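Local coordinates for Pre-mRNA splicing helicase-like protein (Chaetomium thermophilum, PDB 4RVQ) that probably acts as a spliceosomal Brr2-type RNA helicase, whose noncanonical PWI domain in the N-terminal region is likely to mediate protein or RNA contacts, at residues R17-D20 with A21-Q25; R26-G29 with R30-D34; Q62-D65 with I66-L70; V92-L95 with T96-A99. All coordinates share one frame; numbering follows the deposited sequence. Where two conformers were deposited one is given.

Interaction 1 of 4, residues R17-D20 with A21-Q25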
loop_
_atom_site.group_PDB
_atom_site.type_symbol
_atom_site.label_atom_id
_atom_site.label_comp_id
_atom_site.label_asym_id
_atom_site.label_seq_id
_atom_site.Cartn_x
_atom_site.Cartn_y
_atom_site.Cartn_z
ATOM N N ARG A 17 -10.635 -4.722 2.002
ATOM C CA ARG A 17 -11.284 -5.315 0.825
ATOM C C ARG A 17 -11.064 -4.502 -0.444
ATOM O O ARG A 17 -11.302 -5.020 -1.544
ATOM C CB ARG A 17 -12.774 -5.516 1.070
ATOM C CG ARG A 17 -13.612 -4.264 1.072
ATOM C CD ARG A 17 -15.046 -4.586 1.534
ATOM N NE ARG A 17 -15.808 -5.206 0.475
ATOM C CZ ARG A 17 -17.003 -5.782 0.569
ATOM N NH1 ARG A 17 -17.679 -5.926 1.724
ATOM N NH2 ARG A 17 -17.495 -6.259 -0.556
ATOM N N GLU A 18 -10.634 -3.256 -0.308
ATOM C CA GLU A 18 -10.396 -2.405 -1.467
ATOM C C GLU A 18 -9.081 -2.744 -2.152
ATOM O O GLU A 18 -8.897 -2.391 -3.307
ATOM C CB GLU A 18 -10.409 -0.932 -1.078
ATOM C CG GLU A 18 -11.709 -0.488 -0.484
ATOM C CD GLU A 18 -11.734 0.998 -0.266
ATOM O OE1 GLU A 18 -11.758 1.741 -1.285
ATOM O OE2 GLU A 18 -11.707 1.467 0.911
ATOM N N ILE A 19 -8.144 -3.351 -1.449
ATOM C CA ILE A 19 -6.791 -3.531 -1.967
ATOM C C ILE A 19 -6.689 -4.813 -2.773
ATOM O O ILE A 19 -6.248 -5.837 -2.285
ATOM C CB ILE A 19 -5.729 -3.395 -0.867
ATOM C CG1 ILE A 19 -5.894 -2.015 -0.170
ATOM C CG2 ILE A 19 -4.318 -3.521 -1.469
ATOM C CD1 ILE A 19 -4.892 -1.691 0.871
ATOM N N ASP A 20 -7.190 -4.745 -4.003
ATOM C CA ASP A 20 -7.048 -5.808 -4.966
ATOM C C ASP A 20 -5.610 -5.828 -5.480
ATOM O O ASP A 20 -4.751 -4.989 -5.128
ATOM C CB ASP A 20 -8.055 -5.628 -6.104
ATOM C CG ASP A 20 -7.861 -4.322 -6.805
ATOM O OD1 ASP A 20 -8.279 -3.315 -6.225
ATOM O OD2 ASP A 20 -7.250 -4.294 -7.925
ATOM N N ALA A 21 -5.311 -6.799 -6.356
ATOM C CA ALA A 21 -3.980 -6.996 -6.901
ATOM C C ALA A 21 -3.419 -5.776 -7.628
ATOM O O ALA A 21 -2.188 -5.672 -7.742
ATOM C CB ALA A 21 -4.019 -8.164 -7.877
ATOM N N TYR A 22 -4.284 -4.882 -8.117
ATOM C CA TYR A 22 -3.870 -3.724 -8.896
ATOM C C TYR A 22 -4.191 -2.397 -8.194
ATOM O O TYR A 22 -4.037 -1.356 -8.818
ATOM C CB TYR A 22 -4.538 -3.757 -10.274
ATOM C CG TYR A 22 -4.153 -4.955 -11.092
ATOM C CD1 TYR A 22 -3.029 -4.939 -11.873
ATOM C CD2 TYR A 22 -4.913 -6.116 -11.075
ATOM C CE1 TYR A 22 -2.670 -6.037 -12.652
ATOM C CE2 TYR A 22 -4.598 -7.209 -11.835
ATOM C CZ TYR A 22 -3.467 -7.189 -12.607
ATOM O OH TYR A 22 -3.089 -8.248 -13.392
ATOM N N TRP A 23 -4.606 -2.409 -6.928
ATOM C CA TRP A 23 -4.986 -1.167 -6.269
ATOM C C TRP A 23 -3.854 -0.156 -6.282
ATOM O O TRP A 23 -4.051 1.009 -6.617
ATOM C CB TRP A 23 -5.411 -1.496 -4.827
ATOM C CG TRP A 23 -5.841 -0.266 -4.013
ATOM C CD1 TRP A 23 -7.115 0.242 -3.924
ATOM C CD2 TRP A 23 -5.003 0.612 -3.258
ATOM N NE1 TRP A 23 -7.119 1.361 -3.123
ATOM C CE2 TRP A 23 -5.831 1.622 -2.717
ATOM C CE3 TRP A 23 -3.647 0.645 -2.968
ATOM C CZ2 TRP A 23 -5.340 2.634 -1.892
ATOM C CZ3 TRP A 23 -3.156 1.673 -2.143
ATOM C CH2 TRP A 23 -4.002 2.640 -1.636
ATOM N N LEU A 24 -2.654 -0.597 -5.904
ATOM C CA LEU A 24 -1.524 0.325 -5.830
ATOM C C LEU A 24 -1.212 0.891 -7.209
ATOM O O LEU A 24 -1.001 2.102 -7.387
ATOM C CB LEU A 24 -0.320 -0.354 -5.210
ATOM C CG LEU A 24 0.952 0.491 -5.166
ATOM C CD1 LEU A 24 0.754 1.795 -4.393
ATOM C CD2 LEU A 24 2.099 -0.303 -4.615
ATOM N N GLN A 25 -1.134 0.003 -8.217
ATOM C CA GLN A 25 -0.857 0.423 -9.574
ATOM C C GLN A 25 -1.876 1.444 -10.044
ATOM O O GLN A 25 -1.530 2.404 -10.749
ATOM C CB GLN A 25 -0.797 -0.801 -10.479
ATOM C CG GLN A 25 -0.321 -0.432 -11.859
ATOM C CD GLN A 25 -0.027 -1.619 -12.751
ATOM O OE1 GLN A 25 0.184 -2.726 -12.275
ATOM N NE2 GLN A 25 0.008 -1.375 -14.037
HETATM O O HOH W 1 -2.327 -3.411 -4.991
#
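D20 and W23 close a type I beta turn, the N-H of W23 reaching D20 O at 3.1 Å in a nearly straight bond (173°), while just before it I19 sits at the centre of an inverse gamma turn. The D20 side chain serves the same bend. With CG held between the backbone N and the carbonyl carbon (chi1 59°), the carboxylate reaches forward over the turn, and OD2 receives the N-H of Y22 at 3.0 Å from above the carboxylate plane. OD1 points to the edge of the W23 indole and forms a salt bridge with R26, further along helix 23-29. Without this carboxylate, as with an alanine here, the Y22 N-H would probably lose its acceptor and R26 its counter-charge. On the buried side, I19 lays CG1 over one face of the indole, 4.2 Å from the centroid of the five-membered ring, a CH-pi contact that suits a branched aliphatic beside a large flat ring. Water 1 donates to D20 O and accepts from L24 N, prolonging the turn into the first helical residues. An Asx turn combined with a beta turn in this way is a typical entry into a helix, here helix 23-29.

Interaction 2 of 4, residues R26-G29 with R30-D34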
loop_
_atom_site.group_PDB
_atom_site.type_symbol
_atom_site.label_atom_id
_atom_site.label_comp_id
_atom_site.label_asym_id
_atom_site.label_seq_id
_atom_site.Cartn_x
_atom_site.Cartn_y
_atom_site.Cartn_z
ATOM N N ARG A 26 -3.155 1.265 -9.693
ATOM C CA ARG A 26 -4.180 2.240 -10.080
ATOM C C ARG A 26 -3.991 3.560 -9.394
ATOM O O ARG A 26 -4.198 4.602 -10.015
ATOM C CB ARG A 26 -5.603 1.797 -9.791
ATOM C CG ARG A 26 -6.106 0.749 -10.677
ATOM C CD ARG A 26 -7.636 0.592 -10.569
ATOM N NE ARG A 26 -8.104 0.346 -9.206
ATOM C CZ ARG A 26 -8.025 -0.819 -8.568
ATOM N NH1 ARG A 26 -7.524 -1.894 -9.160
ATOM N NH2 ARG A 26 -8.452 -0.918 -7.318
ATOM N N GLN A 27 -3.569 3.558 -8.129
ATOM C CA GLN A 27 -3.338 4.855 -7.491
ATOM C C GLN A 27 -2.189 5.572 -8.176
ATOM O O GLN A 27 -2.251 6.778 -8.409
ATOM C CB GLN A 27 -3.015 4.716 -6.012
ATOM C CG GLN A 27 -3.924 3.841 -5.217
ATOM C CD GLN A 27 -5.389 4.048 -5.569
ATOM O OE1 GLN A 27 -5.915 5.153 -5.396
ATOM N NE2 GLN A 27 -6.061 2.994 -6.048
ATOM N N ILE A 28 -1.117 4.855 -8.483
ATOM C CA ILE A 28 0.036 5.440 -9.136
ATOM C C ILE A 28 -0.310 5.854 -10.563
ATOM O O ILE A 28 0.127 6.913 -11.037
ATOM C CB ILE A 28 1.173 4.417 -9.116
ATOM C CG1 ILE A 28 1.656 4.230 -7.673
ATOM C CG2 ILE A 28 2.292 4.842 -10.074
ATOM C CD1 ILE A 28 2.747 3.152 -7.516
ATOM N N GLY A 29 -1.136 5.058 -11.233
ATOM C CA GLY A 29 -1.496 5.317 -12.614
ATOM C C GLY A 29 -2.293 6.596 -12.821
ATOM O O GLY A 29 -2.358 7.152 -13.931
ATOM N N ARG A 30 -2.957 7.086 -11.783
ATOM C CA ARG A 30 -3.647 8.358 -11.903
ATOM C C ARG A 30 -2.688 9.506 -12.093
ATOM O O ARG A 30 -3.061 10.510 -12.681
ATOM C CB ARG A 30 -4.472 8.604 -10.672
ATOM C CG ARG A 30 -5.617 7.652 -10.615
ATOM C CD ARG A 30 -6.811 8.200 -9.877
ATOM N NE ARG A 30 -7.766 7.122 -9.655
ATOM C CZ ARG A 30 -7.745 6.317 -8.591
ATOM N NH1 ARG A 30 -6.823 6.487 -7.643
ATOM N NH2 ARG A 30 -8.630 5.330 -8.468
ATOM N N VAL A 31 -1.449 9.349 -11.611
ATOM C CA VAL A 31 -0.390 10.339 -11.749
ATOM C C VAL A 31 0.541 10.009 -12.930
ATOM O O VAL A 31 1.065 10.922 -13.565
ATOM C CB VAL A 31 0.487 10.410 -10.449
ATOM C CG1 VAL A 31 1.673 11.316 -10.671
ATOM C CG2 VAL A 31 -0.304 10.814 -9.252
ATOM N N TYR A 32 0.761 8.727 -13.194
ATOM C CA TYR A 32 1.660 8.247 -14.233
ATOM C C TYR A 32 0.863 7.338 -15.164
ATOM O O TYR A 32 0.792 6.128 -14.955
ATOM C CB TYR A 32 2.822 7.464 -13.607
ATOM C CG TYR A 32 3.683 8.336 -12.718
ATOM C CD1 TYR A 32 4.631 9.185 -13.262
ATOM C CD2 TYR A 32 3.503 8.358 -11.349
ATOM C CE1 TYR A 32 5.389 10.030 -12.452
ATOM C CE2 TYR A 32 4.255 9.185 -10.537
ATOM C CZ TYR A 32 5.172 10.024 -11.086
ATOM O OH TYR A 32 5.917 10.852 -10.281
ATOM N N PRO A 33 0.230 7.906 -16.188
ATOM C CA PRO A 33 -0.644 7.084 -17.043
ATOM C C PRO A 33 0.092 6.088 -17.937
ATOM O O PRO A 33 -0.537 5.161 -18.433
ATOM C CB PRO A 33 -1.358 8.144 -17.895
ATOM C CG PRO A 33 -0.386 9.308 -17.918
ATOM C CD PRO A 33 0.182 9.336 -16.536
ATOM N N ASP A 34 1.388 6.242 -18.125
ATOM C CA ASP A 34 2.117 5.305 -18.965
ATOM C C ASP A 34 2.163 3.949 -18.324
ATOM O O ASP A 34 2.487 3.819 -17.144
ATOM C CB ASP A 34 3.542 5.796 -19.217
ATOM C CG ASP A 34 4.308 4.850 -20.087
ATOM O OD1 ASP A 34 3.963 4.738 -21.301
ATOM O OD2 ASP A 34 5.207 4.180 -19.560
HETATM O O HOH W 2 -4.159 8.314 -7.133
#
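R30, V31 and Y32 turn their backbone N-H groups back on the last residues of helix 23-29, at the start of the helix-loop-helix connection to helix 35-50. The R30 N-H goes to R26 O at 3.3 Å, whereas V31 N and Y32 N share a single acceptor, I28 O. The Y32 bond, 2.9 Å from N to O, lies in the carbonyl plane; that of V31 comes from above it, so the two donors do not compete for one position. At G29 the chain passes close to itself, CA making a C-H contact of 3.4 Å with Y32 O.

I28 and Y32 meet on the inner side, CG2 of I28 touching CD2 at the ring rim, 3.9 Å away. Placed there, the tyrosine can use its ring on K41 and its hydroxyl on D75, while I28 packs on helix 35-50.

On the outer side Q27 and R30 run alongside each other, pointing the same way. Q27 is modelled in two conformers; in the one described a bend at chi2 (-42°) swings OE1 round to R30 NH1 at 2.8 Å, a bond that may be absent in the other, and NE2 turns to W23 O. The oxygen lies in the guanidinium plane, although the amide itself is turned 63° from it. Water 2 completes the ring of contacts, donating to Q27 O and accepting from R30 NH1 at 3.3 Å.

Interaction 3 of 4, residues Q62-D65 with I66-L70. With EDO (1,2-ethanediol), chain H.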
loop_
_atom_site.group_PDB
_atom_site.type_symbol
_atom_site.label_atom_id
_atom_site.label_comp_id
_atom_site.label_asym_id
_atom_site.label_seq_id
_atom_site.Cartn_x
_atom_site.Cartn_y
_atom_site.Cartn_z
ATOM N N GLN A 62 14.444 2.575 8.138
ATOM C CA GLN A 62 13.716 3.527 8.956
ATOM C C GLN A 62 12.611 4.223 8.169
ATOM O O GLN A 62 12.693 4.367 6.952
ATOM C CB GLN A 62 14.647 4.621 9.443
ATOM C CG GLN A 62 15.931 4.158 10.082
ATOM C CD GLN A 62 16.794 5.331 10.480
ATOM O OE1 GLN A 62 16.828 5.714 11.647
ATOM N NE2 GLN A 62 17.483 5.927 9.505
ATOM N N LEU A 63 11.629 4.746 8.895
ATOM C CA LEU A 63 10.547 5.504 8.282
ATOM C C LEU A 63 11.047 6.709 7.503
ATOM O O LEU A 63 10.500 7.015 6.452
ATOM C CB LEU A 63 9.550 6.017 9.313
ATOM C CG LEU A 63 8.294 5.251 9.635
ATOM C CD1 LEU A 63 7.466 6.011 10.664
ATOM C CD2 LEU A 63 7.463 4.988 8.372
ATOM N N ARG A 64 12.078 7.377 7.988
ATOM C CA ARG A 64 12.617 8.529 7.294
ATOM C C ARG A 64 13.150 8.110 5.917
ATOM O O ARG A 64 13.038 8.854 4.940
ATOM C CB ARG A 64 13.720 9.146 8.180
ATOM C CG ARG A 64 14.213 10.499 7.784
ATOM C CD ARG A 64 14.854 11.173 9.001
ATOM N NE ARG A 64 15.883 10.342 9.632
ATOM C CZ ARG A 64 15.849 9.873 10.883
ATOM N NH1 ARG A 64 14.827 10.124 11.694
ATOM N NH2 ARG A 64 16.859 9.140 11.336
ATOM N N ASP A 65 13.753 6.928 5.850
ATOM C CA ASP A 65 14.310 6.424 4.607
ATOM C C ASP A 65 13.205 6.011 3.646
ATOM O O ASP A 65 13.304 6.279 2.440
ATOM C CB ASP A 65 15.257 5.246 4.878
ATOM C CG ASP A 65 16.557 5.659 5.590
ATOM O OD1 ASP A 65 16.973 6.831 5.502
ATOM O OD2 ASP A 65 17.176 4.785 6.246
ATOM N N ILE A 66 12.155 5.351 4.157
ATOM C CA ILE A 66 11.009 4.991 3.354
ATOM C C ILE A 66 10.431 6.271 2.740
ATOM O O ILE A 66 10.154 6.345 1.546
ATOM C CB ILE A 66 9.970 4.225 4.203
ATOM C CG1 ILE A 66 10.521 2.842 4.590
ATOM C CG2 ILE A 66 8.655 4.150 3.476
ATOM C CD1 ILE A 66 9.646 2.067 5.562
ATOM N N GLU A 67 10.210 7.292 3.569
ATOM C CA GLU A 67 9.670 8.533 3.065
ATOM C C GLU A 67 10.557 9.169 2.002
ATOM O O GLU A 67 10.084 9.619 0.960
ATOM C CB GLU A 67 9.410 9.534 4.186
ATOM C CG GLU A 67 8.628 10.719 3.666
ATOM C CD GLU A 67 8.691 11.928 4.557
ATOM O OE1 GLU A 67 7.631 12.562 4.777
ATOM O OE2 GLU A 67 9.805 12.266 5.027
ATOM N N ASN A 68 11.858 9.266 2.289
ATOM C CA ASN A 68 12.762 9.872 1.321
ATOM C C ASN A 68 12.705 9.160 -0.028
ATOM O O ASN A 68 12.597 9.811 -1.074
ATOM C CB ASN A 68 14.180 9.888 1.859
ATOM C CG ASN A 68 14.433 11.053 2.816
ATOM O OD1 ASN A 68 13.639 12.009 2.921
ATOM N ND2 ASN A 68 15.541 10.971 3.521
ATOM N N ASP A 69 12.756 7.842 -0.008
ATOM C CA ASP A 69 12.777 7.095 -1.235
ATOM C C ASP A 69 11.454 7.217 -1.977
ATOM O O ASP A 69 11.422 7.344 -3.197
ATOM C CB ASP A 69 13.120 5.632 -0.971
ATOM C CG ASP A 69 14.574 5.433 -0.548
ATOM O OD1 ASP A 69 15.362 6.392 -0.606
ATOM O OD2 ASP A 69 14.899 4.305 -0.125
ATOM N N LEU A 70 10.338 7.187 -1.260
ATOM C CA LEU A 70 9.039 7.312 -1.906
ATOM C C LEU A 70 8.848 8.725 -2.503
ATOM O O LEU A 70 8.254 8.892 -3.577
ATOM C CB LEU A 70 7.881 6.867 -0.971
ATOM C CG LEU A 70 6.630 6.252 -1.582
ATOM C CD1 LEU A 70 6.956 4.951 -2.274
ATOM C CD2 LEU A 70 5.571 6.047 -0.513
HETATM C C1 EDO H . 12.611 6.369 12.244
HETATM O O1 EDO H . 12.761 7.132 11.019
HETATM C C2 EDO H . 12.011 4.971 12.029
HETATM O O2 EDO H . 11.960 4.235 13.253
HETATM O O HOH W 3 16.972 8.717 3.903
#
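D65 and N68 stand on the same side of helix 63-73, a turn apart, and are joined through water 3, which donates to D65 OD1 and accepts from N68 ND2 at 2.7 Å. Both side chains have CG anti to their own carbonyl carbon, and this lays each back along the preceding turn. N68 (chi1 -81°) thereby rests its amide carbon CG 3.4 Å from R64 O, and D69, folded in the same manner, sets its own CG equally near D65 O. Short polar side chains suit the places of D65 and N68, for they fit close to the helix backbone and still present their ends to a water.

R64 and E67 take the other course, CG anti to the backbone N, and project from the helix instead of folding back. R64 bends at chi3, which brings one face of its guanidinium toward O1 of an ethanediol, probably from the crystallisation liquor; the same oxygen accepts the R64 backbone N-H at 3.1 Å. I66 points elsewhere again: CG1 lies 3.6 Å from Q62 O, and the side chain packs on I48 of helix 35-50, as befits an aliphatic on the buried side.

Beneath all this run ordinary helical bonds, such as E67 N to L63 O at 2.9 Å. Q62 occupies the N-cap position, and its NE2 gives D65 OD2 a straight but weak bond of 3.5 Å. K61 offers the same oxygen a long, weak ion pair. While these two partners add little, the partial positive charge of the helix start probably favours an acidic residue in this first turn.

Interaction 4 of 4, residues V92-L95 with T96-A99. With EDO (1,2-ethanediol), chain F; EDO (1,2-ethanediol), chain G.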
loop_
_atom_site.group_PDB
_atom_site.type_symbol
_atom_site.label_atom_id
_atom_site.label_comp_id
_atom_site.label_asym_id
_atom_site.label_seq_id
_atom_site.Cartn_x
_atom_site.Cartn_y
_atom_site.Cartn_z
ATOM N N VAL A 92 -0.847 -2.043 2.344
ATOM C CA VAL A 92 -0.523 -2.021 0.931
ATOM C C VAL A 92 0.416 -3.176 0.574
ATOM O O VAL A 92 0.192 -3.891 -0.409
ATOM C CB VAL A 92 0.089 -0.672 0.533
ATOM C CG1 VAL A 92 0.567 -0.671 -0.935
ATOM C CG2 VAL A 92 -0.941 0.428 0.698
ATOM N N VAL A 93 1.467 -3.382 1.336
ATOM C CA VAL A 93 2.452 -4.395 1.014
ATOM C C VAL A 93 1.818 -5.785 1.123
ATOM O O VAL A 93 1.924 -6.616 0.207
ATOM C CB VAL A 93 3.683 -4.273 1.952
ATOM C CG1 VAL A 93 4.559 -5.460 1.827
ATOM C CG2 VAL A 93 4.477 -2.983 1.665
ATOM N N TRP A 94 1.220 -6.087 2.273
ATOM C CA TRP A 94 0.742 -7.420 2.520
ATOM C C TRP A 94 -0.483 -7.779 1.724
ATOM O O TRP A 94 -0.612 -8.916 1.246
ATOM C CB TRP A 94 0.527 -7.648 4.022
ATOM C CG TRP A 94 1.838 -7.767 4.745
ATOM C CD1 TRP A 94 2.469 -6.830 5.495
ATOM C CD2 TRP A 94 2.658 -8.919 4.785
ATOM N NE1 TRP A 94 3.620 -7.324 5.994
ATOM C CE2 TRP A 94 3.783 -8.612 5.576
ATOM C CE3 TRP A 94 2.555 -10.195 4.237
ATOM C CZ2 TRP A 94 4.779 -9.528 5.817
ATOM C CZ3 TRP A 94 3.557 -11.114 4.481
ATOM C CH2 TRP A 94 4.670 -10.774 5.243
ATOM N N LEU A 95 -1.458 -6.888 1.622
ATOM C CA LEU A 95 -2.656 -7.197 0.890
ATOM C C LEU A 95 -2.439 -7.268 -0.614
ATOM O O LEU A 95 -3.134 -8.029 -1.293
ATOM C CB LEU A 95 -3.799 -6.261 1.228
ATOM C CG LEU A 95 -4.302 -6.318 2.667
ATOM C CD1 LEU A 95 -5.261 -5.205 2.955
ATOM C CD2 LEU A 95 -4.855 -7.698 2.983
ATOM N N THR A 96 -1.494 -6.494 -1.152
ATOM C CA THR A 96 -1.146 -6.639 -2.559
ATOM C C THR A 96 -0.583 -8.050 -2.793
ATOM O O THR A 96 -0.944 -8.749 -3.744
ATOM C CB THR A 96 -0.172 -5.561 -3.016
ATOM O OG1 THR A 96 -0.808 -4.282 -2.877
ATOM C CG2 THR A 96 0.233 -5.758 -4.446
ATOM N N ARG A 97 0.356 -8.467 -1.943
ATOM C CA ARG A 97 0.933 -9.779 -2.052
ATOM C C ARG A 97 -0.144 -10.859 -1.919
ATOM O O ARG A 97 -0.195 -11.817 -2.707
ATOM C CB ARG A 97 2.030 -9.976 -1.008
ATOM C CG ARG A 97 2.796 -11.251 -1.221
ATOM C CD ARG A 97 3.893 -11.464 -0.161
ATOM N NE ARG A 97 4.394 -12.825 -0.257
ATOM C CZ ARG A 97 4.981 -13.491 0.727
ATOM N NH1 ARG A 97 5.240 -12.887 1.857
ATOM N NH2 ARG A 97 5.301 -14.765 0.573
ATOM N N LEU A 98 -0.982 -10.741 -0.916
ATOM C CA LEU A 98 -2.030 -11.738 -0.691
ATOM C C LEU A 98 -2.994 -11.802 -1.866
ATOM O O LEU A 98 -3.388 -12.900 -2.309
ATOM C CB LEU A 98 -2.746 -11.478 0.638
ATOM C CG LEU A 98 -3.808 -12.496 1.059
ATOM C CD1 LEU A 98 -3.256 -13.895 1.148
ATOM C CD2 LEU A 98 -4.419 -12.065 2.375
ATOM N N ALA A 99 -3.392 -10.650 -2.385
ATOM C CA ALA A 99 -4.342 -10.632 -3.508
ATOM C C ALA A 99 -3.783 -11.337 -4.722
ATOM O O ALA A 99 -4.543 -11.814 -5.568
ATOM C CB ALA A 99 -4.727 -9.210 -3.866
HETATM C C1 EDO F . 5.641 -8.946 2.349
HETATM O O1 EDO F . 6.244 -10.159 1.961
HETATM C C2 EDO F . 6.657 -8.079 3.071
HETATM O O2 EDO F . 7.639 -7.684 2.103
HETATM C C1 EDO G . 6.539 -4.503 6.596
HETATM O O1 EDO G . 6.390 -5.922 6.744
HETATM C C2 EDO G . 5.464 -4.005 5.637
HETATM O O2 EDO G . 5.184 -2.623 5.876
#
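W94 and R97 leave the same side of helix 89-99 and lie side by side, pointing the same way. The CB of the tryptophan points away from the following residues, but with CG anti to the carbonyl carbon (chi1 -73°) the far end of the ring comes back toward R97. CD1 passes a carbon of an ethanediol, probably from the crystallisation liquor, and NE1 beside it donates to O1 of that molecule at 3.2 Å. Across the fused bond, CE2 and then CZ2 lie under C1 of a second ethanediol, which covers one ring face; CH2 meets that carbon at 3.6 Å. O1 of this second molecule takes a weak bond of 2.9 Å from R97 NH1, linking the two side chains. The far corner, CZ3, finally reaches R97 NH1 at 3.6 Å, an oblique approach with the ring and guanidinium planes 36° apart. R97, extended from CG to NE, has its charge paired with E113. Were the indole cut back to an alanine, a gap would probably open beside M114 and L119, and R97 NH1, with no ring beside it, would be left mainly to E113.

On another side of the helix, V92 O is gripped twice, by T96 OG1 at 2.7 Å in the carbonyl plane and by T96 N at 3.2 Å from above it. This suits a buried threonine: its hydroxyl is satisfied by its own helix while CG2 remains apolar. L95 and L98 touch loosely through their CD2 atoms, 4.4 Å apart, and turn to L126. Helix 89-99 thus packs on helices 35-50, 104-116 and 120-127, as in an all-helical PWI-like domain.

How the interactions relate
Interactions 1 and 2 occupy the two ends of helix 23-29, the first leading into it and the second out, and the salt bridge between D20 and R26 joins them directly. Interaction 1 also packs on interaction 4, where W23 meets V92 and A21 meets A99; these two lie nearer the middle of the domain and combine apolar burial with polar groups held partly by backbone atoms and partly by salt bridges. Interactions 2 and 3 are surface contacts, richer in charged and amide groups. Interaction 3, on the opposite side of the chain's centre from interaction 1, touches none of the others, yet all four lean on helix 35-50, through L24, I28, I66 and V92 in turn.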